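MmeI (Methylophilus methylotrophus, PDB 5HR4) is a Type IIL restriction-modification enzyme that binds DNA and probably transfers a methyl group from S-adenosyl-L-methionine to adenine in DNA. Local coordinates at residues N539-G544 against S548-L553; H581-G586 against P617-G622. All coordinates share one frame; numbering follows the deposited sequence.

Interaction 1. Residues N539-G544 against S548-L553. With nucleotides of chain B.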
# COMPACT_ATOMS: atom_id res chain seq x y z
N ASN A 539 -3.37 -4.72 1.56
CA ASN A 539 -3.95 -5.86 2.24
C ASN A 539 -4.51 -6.87 1.26
O ASN A 539 -4.84 -7.99 1.67
CB ASN A 539 -5.03 -5.40 3.23
CG ASN A 539 -6.08 -4.53 2.59
OD1 ASN A 539 -5.86 -3.94 1.53
ND2 ASN A 539 -7.22 -4.42 3.24
N SER A 540 -4.54 -6.51 -0.03
CA SER A 540 -5.15 -7.33 -1.07
C SER A 540 -4.43 -8.66 -1.27
O SER A 540 -5.06 -9.65 -1.64
CB SER A 540 -5.19 -6.56 -2.38
OG SER A 540 -6.45 -5.93 -2.57
N ILE A 541 -3.11 -8.70 -1.03
CA ILE A 541 -2.35 -9.94 -1.17
C ILE A 541 -2.63 -10.93 -0.06
O ILE A 541 -2.01 -12.00 -0.03
CB ILE A 541 -0.82 -9.73 -1.19
CG1 ILE A 541 -0.30 -9.29 0.18
CG2 ILE A 541 -0.40 -8.73 -2.30
CD1 ILE A 541 1.24 -9.12 0.22
N THR A 542 -3.55 -10.62 0.86
CA THR A 542 -3.99 -11.57 1.87
C THR A 542 -5.47 -11.88 1.73
O THR A 542 -6.08 -12.42 2.66
CB THR A 542 -3.69 -11.07 3.30
OG1 THR A 542 -4.36 -9.82 3.53
CG2 THR A 542 -2.18 -10.89 3.53
N GLN A 543 -6.06 -11.55 0.58
CA GLN A 543 -7.49 -11.63 0.39
C GLN A 543 -7.78 -12.12 -1.03
O GLN A 543 -6.97 -11.96 -1.94
CB GLN A 543 -8.16 -10.26 0.61
CG GLN A 543 -7.84 -9.59 1.97
CD GLN A 543 -8.19 -8.10 2.01
OE1 GLN A 543 -8.65 -7.55 1.03
NE2 GLN A 543 -7.95 -7.46 3.14
N GLY A 544 -8.95 -12.75 -1.17
CA GLY A 544 -9.51 -13.08 -2.47
C GLY A 544 -8.56 -13.79 -3.40
O GLY A 544 -7.75 -14.63 -2.99
N SER A 548 -4.51 -17.58 -3.38
CA SER A 548 -4.18 -18.82 -4.06
C SER A 548 -2.96 -18.69 -4.96
O SER A 548 -2.33 -19.70 -5.27
CB SER A 548 -5.37 -19.29 -4.91
OG SER A 548 -6.60 -19.20 -4.20
N LEU A 549 -2.62 -17.48 -5.43
CA LEU A 549 -1.56 -17.36 -6.42
C LEU A 549 -0.21 -17.03 -5.82
O LEU A 549 0.80 -17.23 -6.49
CB LEU A 549 -1.88 -16.30 -7.47
CG LEU A 549 -3.26 -16.42 -8.14
CD1 LEU A 549 -3.49 -15.22 -9.02
CD2 LEU A 549 -3.44 -17.74 -8.90
N LEU A 550 -0.16 -16.53 -4.58
CA LEU A 550 1.10 -16.12 -3.98
C LEU A 550 1.61 -17.07 -2.92
O LEU A 550 2.81 -17.33 -2.85
CB LEU A 550 0.97 -14.72 -3.36
CG LEU A 550 2.24 -14.22 -2.66
CD1 LEU A 550 3.42 -14.29 -3.61
CD2 LEU A 550 2.05 -12.81 -2.19
N TRP A 551 0.73 -17.60 -2.09
CA TRP A 551 1.17 -18.34 -0.92
C TRP A 551 1.49 -19.81 -1.18
O TRP A 551 2.34 -20.37 -0.48
CB TRP A 551 0.11 -18.18 0.17
CG TRP A 551 0.15 -16.77 0.58
CD1 TRP A 551 -0.67 -15.75 0.17
CD2 TRP A 551 1.14 -16.17 1.42
NE1 TRP A 551 -0.27 -14.56 0.73
CE2 TRP A 551 0.85 -14.79 1.50
CE3 TRP A 551 2.24 -16.67 2.13
CZ2 TRP A 551 1.61 -13.91 2.26
CZ3 TRP A 551 3.00 -15.79 2.88
CH2 TRP A 551 2.68 -14.42 2.94
N PRO A 552 0.88 -20.48 -2.17
CA PRO A 552 1.41 -21.79 -2.57
C PRO A 552 2.89 -21.73 -2.90
O PRO A 552 3.67 -22.56 -2.41
CB PRO A 552 0.55 -22.13 -3.79
CG PRO A 552 -0.75 -21.55 -3.47
CD PRO A 552 -0.44 -20.24 -2.79
N LEU A 553 3.30 -20.75 -3.71
CA LEU A 553 4.71 -20.63 -4.05
C LEU A 553 5.56 -20.29 -2.82
O LEU A 553 6.66 -20.82 -2.66
CB LEU A 553 4.89 -19.58 -5.14
CG LEU A 553 6.35 -19.25 -5.46
CD1 LEU A 553 7.03 -20.43 -6.15
CD2 LEU A 553 6.44 -17.99 -6.31
P DG B 6 -7.55 -4.45 -5.15
OP1 DG B 6 -6.25 -4.61 -4.45
OP2 DG B 6 -8.83 -4.52 -4.37
O5' DG B 6 -7.46 -3.11 -6.03
C5' DG B 6 -6.41 -2.99 -6.99
C4' DG B 6 -6.47 -1.67 -7.71
O4' DG B 6 -7.70 -1.56 -8.49
C3' DG B 6 -6.44 -0.44 -6.83
O3' DG B 6 -5.84 0.61 -7.54
C2' DG B 6 -7.93 -0.16 -6.58
C1' DG B 6 -8.56 -0.61 -7.91
N9 DG B 6 -9.89 -1.22 -7.75
C8 DG B 6 -10.34 -1.94 -6.68
N7 DG B 6 -11.57 -2.35 -6.82
C5 DG B 6 -11.96 -1.88 -8.06
C6 DG B 6 -13.19 -2.03 -8.74
O6 DG B 6 -14.21 -2.62 -8.37
N1 DG B 6 -13.17 -1.39 -9.98
C2 DG B 6 -12.09 -0.70 -10.49
N2 DG B 6 -12.25 -0.16 -11.71
N3 DG B 6 -10.93 -0.56 -9.86
C4 DG B 6 -10.94 -1.18 -8.65
P DC B 5 -10.52 -9.87 -5.69
OP1 DC B 5 -9.47 -10.58 -4.93
OP2 DC B 5 -11.82 -9.50 -5.11
O5' DC B 5 -9.90 -8.49 -6.18
C5' DC B 5 -8.71 -8.48 -6.91
C4' DC B 5 -8.64 -7.19 -7.69
O4' DC B 5 -9.74 -7.13 -8.60
C3' DC B 5 -8.83 -5.95 -6.85
O3' DC B 5 -7.61 -5.60 -6.26
C2' DC B 5 -9.28 -4.91 -7.89
C1' DC B 5 -9.87 -5.78 -9.01
N1 DC B 5 -11.27 -5.54 -9.30
C2 DC B 5 -11.62 -5.00 -10.54
O2 DC B 5 -10.73 -4.71 -11.33
N3 DC B 5 -12.93 -4.80 -10.83
C4 DC B 5 -13.86 -5.12 -9.92
N4 DC B 5 -15.15 -4.92 -10.24
C5 DC B 5 -13.51 -5.68 -8.65
C6 DC B 5 -12.22 -5.87 -8.40

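Interaction 2. Residues H581-G586 against P617-G622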
# COMPACT_ATOMS: atom_id res chain seq x y z
N HIS A 581 -5.54 0.41 2.12
CA HIS A 581 -5.47 -0.29 3.39
C HIS A 581 -4.33 -1.29 3.34
O HIS A 581 -4.11 -1.93 2.31
CB HIS A 581 -6.81 -0.99 3.69
CG HIS A 581 -7.89 -0.07 4.18
ND1 HIS A 581 -9.06 -0.54 4.74
CD2 HIS A 581 -7.96 1.28 4.22
CE1 HIS A 581 -9.81 0.49 5.10
NE2 HIS A 581 -9.17 1.61 4.79
N CYS A 582 -3.61 -1.45 4.46
CA CYS A 582 -2.31 -2.12 4.48
C CYS A 582 -2.26 -3.30 5.43
O CYS A 582 -3.10 -3.48 6.31
CB CYS A 582 -1.21 -1.15 4.88
SG CYS A 582 -1.00 0.07 3.64
N VAL A 583 -1.22 -4.11 5.23
CA VAL A 583 -0.78 -5.12 6.18
C VAL A 583 0.73 -5.01 6.26
O VAL A 583 1.37 -4.30 5.48
CB VAL A 583 -1.19 -6.55 5.76
CG1 VAL A 583 -2.70 -6.68 5.79
CG2 VAL A 583 -0.67 -6.84 4.37
N ILE A 584 1.30 -5.67 7.27
CA ILE A 584 2.75 -5.84 7.42
C ILE A 584 2.99 -7.32 7.64
O ILE A 584 2.38 -7.92 8.53
CB ILE A 584 3.33 -5.03 8.59
CG1 ILE A 584 3.03 -3.54 8.44
CG2 ILE A 584 4.83 -5.25 8.67
CD1 ILE A 584 3.49 -2.70 9.61
N ILE A 585 3.89 -7.92 6.86
CA ILE A 585 4.12 -9.36 6.89
C ILE A 585 5.58 -9.60 7.22
O ILE A 585 6.46 -9.38 6.38
CB ILE A 585 3.74 -10.05 5.57
CG1 ILE A 585 2.23 -9.92 5.32
CG2 ILE A 585 4.12 -11.51 5.65
CD1 ILE A 585 1.77 -10.22 3.88
N GLY A 586 5.84 -10.07 8.45
CA GLY A 586 7.17 -10.53 8.82
C GLY A 586 7.33 -12.01 8.52
O GLY A 586 6.49 -12.82 8.92
N PRO A 617 -1.80 -17.61 5.64
CA PRO A 617 -1.64 -16.75 4.46
C PRO A 617 -2.69 -15.63 4.39
O PRO A 617 -2.42 -14.59 3.79
CB PRO A 617 -1.76 -17.73 3.28
CG PRO A 617 -2.26 -19.04 3.88
CD PRO A 617 -1.86 -19.05 5.31
N TYR A 618 -3.86 -15.81 5.02
CA TYR A 618 -4.81 -14.72 5.24
C TYR A 618 -4.46 -13.86 6.46
O TYR A 618 -5.22 -12.91 6.76
CB TYR A 618 -6.22 -15.29 5.42
CG TYR A 618 -6.74 -16.18 4.33
CD1 TYR A 618 -6.55 -17.55 4.37
CD2 TYR A 618 -7.45 -15.65 3.25
CE1 TYR A 618 -7.06 -18.37 3.37
CE2 TYR A 618 -7.94 -16.45 2.25
CZ TYR A 618 -7.75 -17.81 2.31
OH TYR A 618 -8.25 -18.61 1.30
N LEU A 619 -3.36 -14.16 7.16
CA LEU A 619 -2.96 -13.50 8.42
C LEU A 619 -3.93 -13.78 9.55
O LEU A 619 -4.14 -12.93 10.41
CB LEU A 619 -2.78 -11.99 8.26
CG LEU A 619 -1.93 -11.53 7.08
CD1 LEU A 619 -1.83 -10.02 7.10
CD2 LEU A 619 -0.58 -12.18 7.19
N ARG A 620 -4.53 -14.97 9.58
CA ARG A 620 -5.38 -15.38 10.68
C ARG A 620 -4.72 -16.48 11.50
O ARG A 620 -3.82 -17.19 11.04
CB ARG A 620 -6.74 -15.87 10.17
CG ARG A 620 -7.67 -14.79 9.66
CD ARG A 620 -9.01 -15.40 9.31
NE ARG A 620 -8.86 -16.38 8.23
CZ ARG A 620 -9.24 -16.16 6.97
NH1 ARG A 620 -9.82 -15.02 6.63
NH2 ARG A 620 -9.06 -17.11 6.06
N ASP A 621 -5.20 -16.64 12.72
CA ASP A 621 -4.76 -17.77 13.53
C ASP A 621 -5.61 -18.97 13.14
O ASP A 621 -6.73 -19.15 13.62
CB ASP A 621 -4.88 -17.46 15.01
CG ASP A 621 -4.18 -18.49 15.87
OD1 ASP A 621 -3.73 -19.51 15.28
OD2 ASP A 621 -4.09 -18.28 17.11
N GLY A 622 -5.10 -19.79 12.23
CA GLY A 622 -5.81 -20.98 11.84
C GLY A 622 -4.98 -21.87 10.95
O GLY A 622 -3.75 -21.74 10.90

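Interaction 1. Residues N539-G544 against S548-L553
W551 reaches back from helix 544-556 to the turn that precedes it and donates its indole NE1-H to I541 O, at 3.2 Å. The bond is straight, with an N-H...O angle of 166°, and the carbonyl oxygen lies at the indole edge, in the ring plane. W551 has CG beside its own backbone N (chi1 -68°), which brings the five-membered edge of the indole towards the turn. A phenylalanine in its place would probably leave I541 O without this partner.

Within the turn, N539 O is gripped twice, by the backbone N of T542 and by its OG1 (2.7 Å), which ties down the short 3-10 segment 539-541.

The apolar part is small: CD2 of L550 meets CB of I541 at 4.3 Å, while L550 CG lies over the rim of one indole face.

The turn also meets the DNA backbone. S540 OG is modelled as a hydrogen-bond donor to OP1 of DG6 of chain B, but at a doubtful, too-short length; G544 CA lies 3.5 Å from OP1 of DC5 of chain B. The positive phi of G544 (50°) suits glycine, and a beta carbon would run into that oxygen.

The contact thus forms a strand-to-helix connection of the methyltransferase domain, from strand 532-538 to helix 544-556; around it I541 packs on Y518 of helix 517-524 and I585 of strand 581-588, and L550 on F502 of helix 492-502.

Interaction 2. Residues H581-G586 against P617-G622
L619 projects from its loop at strand 581-588 and divides its two methyl groups between V583 and I585, a compact example of one branched side chain serving two neighbours along a strand. It contributes by far the greatest share of the buried surface. The CD1 branch goes to V583, 3.7 Å from its CG1 and 3.8 Å from its CB. CD2 turns to I585, lying 4.1 Å from its CG1. The side chains of L619 and V583 cross obliquely, whereas those of L619 and I585 meet at about a right angle.

V583 and I585 are two residues apart, so the extended strand can offer both to one partner, and I584 between them points away from the loop. I585 has CG1 beside its backbone N (chi1 -65°), and the end of its side chain thus comes nearer to the leucine than its first bond would suggest. L619 itself has a left-handed backbone (phi 66°), and it also touches A564 and R566 on strand 560-569.

Strand 581-588 belongs to the mixed sheet of the methyltransferase domain, and the loop following the last strand of that sheet, 608-612, folds back on it here. Polar bonds fasten the loop elsewhere: Y618 OH pairs with A627 N, and the D621 carboxylate with the backbone N of K613 and of N614. Where loop meets strand, carbon meets carbon. Buried aliphatic contact of this kind depends on shape and exclusion of water, with no directional bond to set the orientation of the groups.

In the fold
Interactions 1 and 2, their centres 10 Å apart, lie side by side, at strands 532-538 and 581-588 of the methyltransferase sheet and the loop that follows 608-612. In the strand order 3-2-1-4-5-7-6, usual for class I methyltransferases, strand 581-588 runs antiparallel beside 532-538, and N539 N lies 3.0 Å from H581 O, a probable hydrogen bond prolonging that pairing into the turn. Farther along the turn, T542 CG2 packs against L619 CG at 3.6 Å, and P617 CB meets W551 CG at 3.4 Å. The side chains of I541 and V583 each lie about 13 Å from sinefungin, so neither contact lines its pocket. Interaction 1 touches the DNA backbone, which interaction 2 does not reach.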